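Local coordinates for putative glycosyltransferase (GalT1) (Streptococcus parasanguinis FW213, PDB 5HEA), which is the C-terminal part of a longer protein and probably transfers sugars from nucleotide-activated donors, as family 2 glycosyltransferases of GT-A fold do, at residues 75-78 and 79-82; 105-108 and 109-113; 242-245 and 246-250; 275-278 and 279-282. All coordinates share one frame; numbering follows the deposited sequence.

Interaction 1 of 4, residues 75-78 and 79-82; sequences ARNA and GITY
Ala75 O accepts the amide hydrogen of Gly79, with Ala75 O to Gly79 N at 3.1 Å, while the Ala75 methyl group leaves this turn for Pro12 of strand 7-13 and Ile40 of strand 35-41. Arg76 O takes up Ile80 N at 2.9 Å, and the same carbonyl oxygen has Ile80 CG1 lying against it at 3.3 Å. The Arg76 side chain leads away from this turn: its NH1 makes a salt bridge with Glu190, and the guanidinium group lies in cation-pi contact with Phe183. All eight residues belong to helix 72-82, which packs on the parallel strands of the sheet in this GT-A-type domain and leads into strand 87-90. At Asn77 the backbone oxygen also accepts from a side chain. It is gripped twice by Thr81, by Thr81 N at 3.1 Å and by Thr81 OG1, which reaches Asn77 O at 3.0 Å from the opposite face of the carbonyl plane. The hydroxyl gets there because chi1 of Thr81, -63°, turns OG1 back over the preceding turn and leaves CG2 anti to the backbone N. The Asn77 amide lies alongside Ile80, both pointing the same way, with OD1 4.1 Å from Ile80 CD1; its ND2 is held by Phe183 O. Ala78 O receives Tyr82 N at 3.0 Å, and Tyr82 CB rests on that oxygen at 3.5 Å. The Tyr82 side chain then leads away to touch Ile38 of strand 35-41, and its OH is hydrogen-bonded to Gln63 of strand 62-66.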
loop_
_atom_site.group_PDB
_atom_site.type_symbol
_atom_site.label_atom_id
_atom_site.label_comp_id
_atom_site.label_asym_id
_atom_site.label_seq_id
_atom_site.Cartn_x
_atom_site.Cartn_y
_atom_site.Cartn_z
ATOM N N ALA A 75 -11.741 20.157 -6.811
ATOM C CA ALA A 75 -12.329 20.751 -8.008
ATOM C C ALA A 75 -12.775 22.196 -7.755
ATOM O O ALA A 75 -12.529 23.088 -8.569
ATOM C CB ALA A 75 -13.506 19.904 -8.509
ATOM N N ARG A 76 -13.438 22.436 -6.631
ATOM C CA ARG A 76 -13.893 23.797 -6.335
ATOM C C ARG A 76 -12.705 24.727 -6.083
ATOM O O ARG A 76 -12.702 25.871 -6.526
ATOM C CB ARG A 76 -14.838 23.817 -5.134
ATOM C CG ARG A 76 -16.156 23.100 -5.379
ATOM C CD ARG A 76 -17.179 23.460 -4.312
ATOM N NE ARG A 76 -18.437 22.740 -4.486
ATOM C CZ ARG A 76 -18.761 21.663 -3.784
ATOM N NH1 ARG A 76 -17.918 21.214 -2.874
ATOM N NH2 ARG A 76 -19.916 21.039 -3.983
ATOM N N ASN A 77 -11.696 24.234 -5.368
ATOM C CA ASN A 77 -10.511 25.045 -5.080
ATOM C C ASN A 77 -9.796 25.460 -6.375
ATOM O O ASN A 77 -9.276 26.569 -6.473
ATOM C CB ASN A 77 -9.541 24.306 -4.140
ATOM C CG ASN A 77 -10.102 24.119 -2.730
ATOM O OD1 ASN A 77 -10.978 24.866 -2.294
ATOM N ND2 ASN A 77 -9.577 23.123 -2.003
ATOM N N ALA A 78 -9.791 24.574 -7.370
ATOM C CA ALA A 78 -9.211 24.891 -8.674
ATOM C C ALA A 78 -10.022 25.997 -9.331
ATOM O O ALA A 78 -9.470 26.904 -9.959
ATOM C CB ALA A 78 -9.175 23.641 -9.583
ATOM N N GLY A 79 -11.340 25.913 -9.181
ATOM C CA GLY A 79 -12.230 26.936 -9.703
ATOM C C GLY A 79 -11.952 28.299 -9.082
ATOM O O GLY A 79 -11.875 29.310 -9.781
ATOM N N ILE A 80 -11.818 28.328 -7.760
ATOM C CA ILE A 80 -11.529 29.576 -7.035
ATOM C C ILE A 80 -10.214 30.209 -7.504
ATOM O O ILE A 80 -10.097 31.436 -7.637
ATOM C CB ILE A 80 -11.465 29.326 -5.518
ATOM C CG1 ILE A 80 -12.826 28.835 -5.008
ATOM C CG2 ILE A 80 -11.037 30.603 -4.763
ATOM C CD1 ILE A 80 -12.811 28.366 -3.554
ATOM N N THR A 81 -9.234 29.351 -7.767
ATOM C CA THR A 81 -7.907 29.774 -8.202
ATOM C C THR A 81 -7.937 30.347 -9.612
ATOM O O THR A 81 -7.293 31.361 -9.890
ATOM C CB THR A 81 -6.923 28.579 -8.155
ATOM O OG1 THR A 81 -6.791 28.139 -6.801
ATOM C CG2 THR A 81 -5.564 28.970 -8.681
ATOM N N TYR A 82 -8.696 29.706 -10.495
ATOM C CA TYR A 82 -8.793 30.144 -11.888
ATOM C C TYR A 82 -9.728 31.364 -12.074
ATOM O O TYR A 82 -9.614 32.111 -13.049
ATOM C CB TYR A 82 -9.208 28.959 -12.775
ATOM C CG TYR A 82 -9.338 29.260 -14.254
ATOM C CD1 TYR A 82 -8.304 28.970 -15.141
ATOM C CD2 TYR A 82 -10.506 29.823 -14.771
ATOM C CE1 TYR A 82 -8.429 29.248 -16.501
ATOM C CE2 TYR A 82 -10.636 30.106 -16.122
ATOM C CZ TYR A 82 -9.601 29.814 -16.982
ATOM O OH TYR A 82 -9.749 30.096 -18.322
#

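Interaction 2 of 4, residues 105-108 and 109-113; sequences LYRA and LVDNG
Leu109 N and Val110 N both turn to Tyr106 O, the first in a weak bond and the second at 2.9 Å and almost straight (176°), while Leu109 N also bonds to Leu105 O. These are the last turns of helix 101-110, and the chain leaves them in a Schellman motif: Gly113, at positive phi, is the first residue off the helix. Asp111 N still reaches back to Arg107 O at 2.9 Å. Among the side chains, Val110 and Tyr106 make a CH-pi contact one turn apart, Val110 CG2 standing 3.8 Å from the centroid of the Tyr106 ring, over one face but displaced toward the CZ rim. The phenol OH is bonded to Glu5. Arg107 and Asp111 run side by side without a salt bridge: the guanidinium turns to Glu103, and Arg107 CD is the nearest side-chain atom to Asp111 OD2, at 3.9 Å. Leu105 and Leu109 face inward, both onto Leu172 of strand 171-174. At the C-terminal end Asn112 uses its side chain to continue the helical bonding, for chi1 of -72° sets CG beside the backbone N, and ND2 donates to Ala108 O at 2.8 Å, nearly straight and with the oxygen in the amide plane of Asn112.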
loop_
_atom_site.group_PDB
_atom_site.type_symbol
_atom_site.label_atom_id
_atom_site.label_comp_id
_atom_site.label_asym_id
_atom_site.label_seq_id
_atom_site.Cartn_x
_atom_site.Cartn_y
_atom_site.Cartn_z
ATOM N N LEU A 105 -29.554 37.673 -7.781
ATOM C CA LEU A 105 -28.483 37.625 -6.786
ATOM C C LEU A 105 -27.597 38.858 -6.891
ATOM O O LEU A 105 -27.201 39.444 -5.876
ATOM C CB LEU A 105 -27.608 36.368 -6.978
ATOM C CG LEU A 105 -28.197 35.050 -6.476
ATOM C CD1 LEU A 105 -27.280 33.878 -6.819
ATOM C CD2 LEU A 105 -28.452 35.128 -4.965
ATOM N N TYR A 106 -27.273 39.239 -8.124
ATOM C CA TYR A 106 -26.405 40.386 -8.356
ATOM C C TYR A 106 -27.050 41.668 -7.823
ATOM O O TYR A 106 -26.452 42.381 -7.027
ATOM C CB TYR A 106 -26.052 40.537 -9.838
ATOM C CG TYR A 106 -25.133 41.719 -10.114
ATOM C CD1 TYR A 106 -23.762 41.613 -9.915
ATOM C CD2 TYR A 106 -25.642 42.943 -10.549
ATOM C CE1 TYR A 106 -22.916 42.690 -10.152
ATOM C CE2 TYR A 106 -24.797 44.030 -10.792
ATOM C CZ TYR A 106 -23.440 43.893 -10.591
ATOM O OH TYR A 106 -22.590 44.952 -10.824
ATOM N N ARG A 107 -28.280 41.941 -8.254
ATOM C CA ARG A 107 -29.011 43.116 -7.770
ATOM C C ARG A 107 -29.136 43.156 -6.247
ATOM O O ARG A 107 -28.975 44.208 -5.626
ATOM C CB ARG A 107 -30.404 43.154 -8.387
ATOM C CG ARG A 107 -30.375 43.456 -9.858
ATOM C CD ARG A 107 -31.130 44.738 -10.157
ATOM N NE ARG A 107 -30.721 45.284 -11.447
ATOM C CZ ARG A 107 -31.099 44.781 -12.615
ATOM N NH1 ARG A 107 -31.906 43.728 -12.649
ATOM N NH2 ARG A 107 -30.677 45.331 -13.746
ATOM N N ALA A 108 -29.421 42.003 -5.647
ATOM C CA ALA A 108 -29.648 41.943 -4.207
ATOM C C ALA A 108 -28.370 42.299 -3.448
ATOM O O ALA A 108 -28.414 42.904 -2.384
ATOM C CB ALA A 108 -30.157 40.556 -3.804
ATOM N N LEU A 109 -27.224 41.933 -4.010
ATOM C CA LEU A 109 -25.953 42.224 -3.364
ATOM C C LEU A 109 -25.599 43.704 -3.562
ATOM O O LEU A 109 -25.385 44.452 -2.597
ATOM C CB LEU A 109 -24.857 41.311 -3.932
ATOM C CG LEU A 109 -23.465 41.318 -3.298
ATOM C CD1 LEU A 109 -22.757 39.982 -3.530
ATOM C CD2 LEU A 109 -22.618 42.484 -3.864
ATOM N N VAL A 110 -25.558 44.117 -4.822
ATOM C CA VAL A 110 -25.083 45.451 -5.200
ATOM C C VAL A 110 -25.995 46.595 -4.721
ATOM O O VAL A 110 -25.515 47.597 -4.183
ATOM C CB VAL A 110 -24.818 45.522 -6.731
ATOM C CG1 VAL A 110 -24.657 46.953 -7.189
ATOM C CG2 VAL A 110 -23.579 44.700 -7.078
ATOM N N ASP A 111 -27.304 46.438 -4.876
ATOM C CA ASP A 111 -28.225 47.484 -4.440
ATOM C C ASP A 111 -28.224 47.664 -2.927
ATOM O O ASP A 111 -28.584 48.727 -2.418
ATOM C CB ASP A 111 -29.653 47.205 -4.915
ATOM C CG ASP A 111 -29.802 47.302 -6.423
ATOM O OD1 ASP A 111 -28.835 47.713 -7.101
ATOM O OD2 ASP A 111 -30.901 46.980 -6.929
ATOM N N ASN A 112 -27.839 46.629 -2.198
ATOM C CA ASN A 112 -27.877 46.712 -0.739
ATOM C C ASN A 112 -26.540 46.990 -0.069
ATOM O O ASN A 112 -26.473 47.192 1.148
ATOM C CB ASN A 112 -28.518 45.461 -0.153
ATOM C CG ASN A 112 -30.004 45.420 -0.399
ATOM O OD1 ASN A 112 -30.756 46.184 0.204
ATOM N ND2 ASN A 112 -30.438 44.536 -1.290
ATOM N N GLY A 113 -25.480 47.015 -0.865
ATOM C CA GLY A 113 -24.146 47.196 -0.328
ATOM C C GLY A 113 -23.744 46.016 0.538
ATOM O O GLY A 113 -23.023 46.168 1.524
#

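Interaction 3 of 4, residues 242-245 and 246-250; sequences IALL and ASMGY
Leu245 and Tyr250 meet across the end of helix 231-247, where Gly249, with positive phi, closes a Schellman motif. This is the tightly packed side. Tyr250 N returns to Leu245 O at 2.9 Å, bringing the aromatic side chain over the last turn, and the two side chains cross at about a right angle with Leu245 CD2 3.9 Å from Tyr250 CD1. Leu200 of helix 195-201 packs on both side chains. Met248 lies close to Leu244 as well: its N bonds to Leu244 O at 3.0 Å, and its CG comes within 3.2 Å of the same oxygen. The bend at chi3, 64°, turns the Met248 methyl back, and CE ends in the plane of the Tyr250 ring, at its edge. By contrast, Gly249 is exposed on the loose side; its N bonds to Ala246 O, and Ala246 is itself only partly buried. Ser247 is buried, with Tyr259 of the third subunit packing on it. Its hydroxyl turns back to the helix, where OG donates to Ala243 O at 2.7 Å, approaching from the face of that carbonyl plane opposite to Ser247 N.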
loop_
_atom_site.group_PDB
_atom_site.type_symbol
_atom_site.label_atom_id
_atom_site.label_comp_id
_atom_site.label_asym_id
_atom_site.label_seq_id
_atom_site.Cartn_x
_atom_site.Cartn_y
_atom_site.Cartn_z
ATOM N N ILE A 242 -18.415 25.604 16.258
ATOM C CA ILE A 242 -18.711 26.096 17.606
ATOM C C ILE A 242 -17.495 26.784 18.212
ATOM O O ILE A 242 -17.614 27.873 18.774
ATOM C CB ILE A 242 -19.230 24.973 18.538
ATOM C CG1 ILE A 242 -20.655 24.587 18.121
ATOM C CG2 ILE A 242 -19.179 25.423 20.022
ATOM C CD1 ILE A 242 -21.099 23.217 18.623
ATOM N N ALA A 243 -16.319 26.168 18.082
ATOM C CA ALA A 243 -15.112 26.756 18.666
ATOM C C ALA A 243 -14.769 28.117 18.052
ATOM O O ALA A 243 -14.318 29.029 18.745
ATOM C CB ALA A 243 -13.916 25.791 18.535
ATOM N N LEU A 244 -14.968 28.248 16.745
ATOM C CA LEU A 244 -14.696 29.505 16.061
ATOM C C LEU A 244 -15.674 30.587 16.485
ATOM O O LEU A 244 -15.269 31.682 16.838
ATOM C CB LEU A 244 -14.792 29.329 14.546
ATOM C CG LEU A 244 -13.489 29.207 13.774
ATOM C CD1 LEU A 244 -13.832 29.222 12.287
ATOM C CD2 LEU A 244 -12.518 30.340 14.128
ATOM N N LEU A 245 -16.966 30.277 16.419
ATOM C CA LEU A 245 -18.001 31.237 16.795
ATOM C C LEU A 245 -17.831 31.689 18.239
ATOM O O LEU A 245 -18.019 32.863 18.550
ATOM C CB LEU A 245 -19.398 30.640 16.599
ATOM C CG LEU A 245 -19.863 30.391 15.159
ATOM C CD1 LEU A 245 -21.222 29.723 15.172
ATOM C CD2 LEU A 245 -19.927 31.696 14.414
ATOM N N ALA A 246 -17.473 30.755 19.121
ATOM C CA ALA A 246 -17.308 31.080 20.537
ATOM C C ALA A 246 -16.134 32.032 20.708
ATOM O O ALA A 246 -16.209 32.997 21.461
ATOM C CB ALA A 246 -17.102 29.820 21.364
ATOM N N SER A 247 -15.054 31.754 19.983
ATOM C CA SER A 247 -13.849 32.564 20.025
ATOM C C SER A 247 -14.064 33.963 19.466
ATOM O O SER A 247 -13.374 34.898 19.843
ATOM C CB SER A 247 -12.741 31.860 19.247
ATOM O OG SER A 247 -12.414 30.637 19.887
ATOM N N MET A 248 -15.049 34.104 18.584
ATOM C CA MET A 248 -15.348 35.389 17.966
ATOM C C MET A 248 -16.500 36.114 18.655
ATOM O O MET A 248 -16.878 37.208 18.256
ATOM C CB MET A 248 -15.659 35.175 16.479
ATOM C CG MET A 248 -14.472 34.614 15.710
ATOM S SD MET A 248 -14.952 34.004 14.084
ATOM C CE MET A 248 -15.495 35.522 13.319
ATOM N N GLY A 249 -17.067 35.494 19.684
ATOM C CA GLY A 249 -18.115 36.122 20.469
ATOM C C GLY A 249 -19.530 36.002 19.927
ATOM O O GLY A 249 -20.412 36.728 20.376
ATOM N N TYR A 250 -19.766 35.100 18.972
ATOM C CA TYR A 250 -21.123 34.906 18.468
ATOM C C TYR A 250 -21.928 33.964 19.363
ATOM O O TYR A 250 -21.365 33.143 20.092
ATOM C CB TYR A 250 -21.115 34.371 17.034
ATOM C CG TYR A 250 -20.669 35.383 16.006
ATOM C CD1 TYR A 250 -19.355 35.400 15.542
ATOM C CD2 TYR A 250 -21.560 36.327 15.502
ATOM C CE1 TYR A 250 -18.942 36.330 14.596
ATOM C CE2 TYR A 250 -21.161 37.260 14.551
ATOM C CZ TYR A 250 -19.854 37.255 14.104
ATOM O OH TYR A 250 -19.453 38.171 13.165
#

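Interaction 4 of 4, residues 275-278 and 279-282; sequences QIEL and YQQC
The first turns of helix 276-291 begin at Gln275, which holds the N-cap position, and Tyr279 N closes the first turn onto Gln275 O at 2.9 Å. The succeeding bonds follow in order, from Gln280 N to Ile276 O, from Gln281 N to Glu277 O and from Cys282 N to Leu278 O. Tyr279 sets its ring beside the preceding turn: Ile276 O lies at the ring edge, near its plane, 3.4 Å from Tyr279 CD2, and Ile276 CG2 is the closest side-chain atom, 4.3 Å from that same CD2. Beyond the turn, the Tyr279 ring meets His66 of the fourth subunit at a steep angle, and its side chain also touches Ala270 and Leu271 of helix 253-272. On another side of the helix Leu278 and Cys282 stand one turn apart, with Leu278 CD1 4.1 Å from Cys282 SG. The sulfur also lies 3.6 Å from Leu278 O, placed there because SG is anti to the carbonyl carbon of its own residue, and it forms a disulfide with Cys266 of helix 253-272. Two of the polar side chains reach another subunit: Glu277 OE2 accepts from Leu185 N of the third subunit, and Gln280 NE2 donates to Gly180 O of that chain. Gln281 folds its aliphatic part over the helix, CG 3.4 Å from Glu277 O. A second disulfide, Cys267-Cys283, links the same two helices. The arrangement is that of a disulfide-linked helical hairpin, with helix 253-272 tied near the start of helix 276-291.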
loop_
_atom_site.group_PDB
_atom_site.type_symbol
_atom_site.label_atom_id
_atom_site.label_comp_id
_atom_site.label_asym_id
_atom_site.label_seq_id
_atom_site.Cartn_x
_atom_site.Cartn_y
_atom_site.Cartn_z
ATOM N N GLN A 275 -18.265 1.570 12.333
ATOM C CA GLN A 275 -17.281 2.597 12.672
ATOM C C GLN A 275 -17.168 2.736 14.195
ATOM O O GLN A 275 -17.679 3.678 14.792
ATOM C CB GLN A 275 -17.637 3.936 12.006
ATOM C CG GLN A 275 -17.445 3.909 10.499
ATOM C CD GLN A 275 -17.900 5.182 9.808
ATOM O OE1 GLN A 275 -18.942 5.203 9.169
ATOM N NE2 GLN A 275 -17.111 6.243 9.926
ATOM N N ILE A 276 -16.489 1.783 14.811
ATOM C CA ILE A 276 -16.616 1.582 16.248
ATOM C C ILE A 276 -15.969 2.671 17.107
ATOM O O ILE A 276 -16.561 3.100 18.093
ATOM C CB ILE A 276 -16.160 0.163 16.657
ATOM C CG1 ILE A 276 -16.961 -0.873 15.874
ATOM C CG2 ILE A 276 -16.334 -0.051 18.157
ATOM C CD1 ILE A 276 -18.483 -0.769 16.073
ATOM N N GLU A 277 -14.780 3.146 16.745
ATOM C CA GLU A 277 -14.183 4.216 17.541
ATOM C C GLU A 277 -15.020 5.505 17.461
ATOM O O GLU A 277 -15.214 6.206 18.459
ATOM C CB GLU A 277 -12.738 4.505 17.141
ATOM C CG GLU A 277 -12.149 5.623 17.985
ATOM C CD GLU A 277 -10.669 5.818 17.763
ATOM O OE1 GLU A 277 -10.243 5.923 16.594
ATOM O OE2 GLU A 277 -9.928 5.863 18.764
ATOM N N LEU A 278 -15.531 5.800 16.271
ATOM C CA LEU A 278 -16.413 6.949 16.104
ATOM C C LEU A 278 -17.672 6.789 16.951
ATOM O O LEU A 278 -18.099 7.732 17.624
ATOM C CB LEU A 278 -16.762 7.128 14.629
ATOM C CG LEU A 278 -17.626 8.332 14.294
ATOM C CD1 LEU A 278 -16.896 9.614 14.701
ATOM C CD2 LEU A 278 -17.923 8.310 12.807
ATOM N N TYR A 279 -18.262 5.592 16.936
ATOM C CA TYR A 279 -19.450 5.336 17.747
ATOM C C TYR A 279 -19.181 5.602 19.226
ATOM O O TYR A 279 -19.967 6.265 19.906
ATOM C CB TYR A 279 -19.981 3.908 17.515
ATOM C CG TYR A 279 -20.455 3.191 18.771
ATOM C CD1 TYR A 279 -21.754 3.343 19.240
ATOM C CD2 TYR A 279 -19.600 2.354 19.475
ATOM C CE1 TYR A 279 -22.184 2.682 20.391
ATOM C CE2 TYR A 279 -20.019 1.697 20.624
ATOM C CZ TYR A 279 -21.308 1.864 21.071
ATOM O OH TYR A 279 -21.712 1.204 22.211
ATOM N N GLN A 280 -18.051 5.104 19.708
ATOM C CA GLN A 280 -17.668 5.277 21.103
ATOM C C GLN A 280 -17.556 6.764 21.454
ATOM O O GLN A 280 -18.069 7.205 22.490
ATOM C CB GLN A 280 -16.344 4.545 21.368
ATOM C CG GLN A 280 -15.744 4.765 22.755
ATOM C CD GLN A 280 -14.568 5.766 22.781
ATOM O OE1 GLN A 280 -13.641 5.711 21.962
ATOM N NE2 GLN A 280 -14.605 6.678 23.749
ATOM N N GLN A 281 -16.906 7.536 20.583
ATOM C CA GLN A 281 -16.659 8.949 20.854
ATOM C C GLN A 281 -17.960 9.740 20.898
ATOM O O GLN A 281 -18.191 10.520 21.829
ATOM C CB GLN A 281 -15.675 9.546 19.828
ATOM C CG GLN A 281 -14.216 9.079 20.021
ATOM C CD GLN A 281 -13.505 9.778 21.193
ATOM O OE1 GLN A 281 -13.809 10.933 21.530
ATOM N NE2 GLN A 281 -12.549 9.074 21.814
ATOM N N CYS A 282 -18.813 9.524 19.896
ATOM C CA CYS A 282 -20.093 10.224 19.808
ATOM C C CYS A 282 -21.051 9.866 20.926
ATOM O O CYS A 282 -21.738 10.732 21.475
ATOM C CB CYS A 282 -20.772 9.931 18.467
ATOM S SG CYS A 282 -19.990 10.781 17.070
#

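Overall arrangement
The four contacts come in series along the chain, and none touches another. Interactions 1 and 2 belong to the GT-A-type domain, on helices 72-82 and 101-110 that pack against the mixed sheet; their centres are about 24 Å apart. Interactions 3 and 4 lie on helices 231-247 and 276-291 of the C-terminal helical part, with helix 253-272 between them in sequence, and their centres are about 26 Å apart. Interactions 2 and 4 are the most distant pair, about 45 Å between centres, on opposite sides of the chain's centre. Interactions 3 and 4 both touch the third subunit, so the C-terminal helices contribute to the hexamer as well as to the chain's own fold.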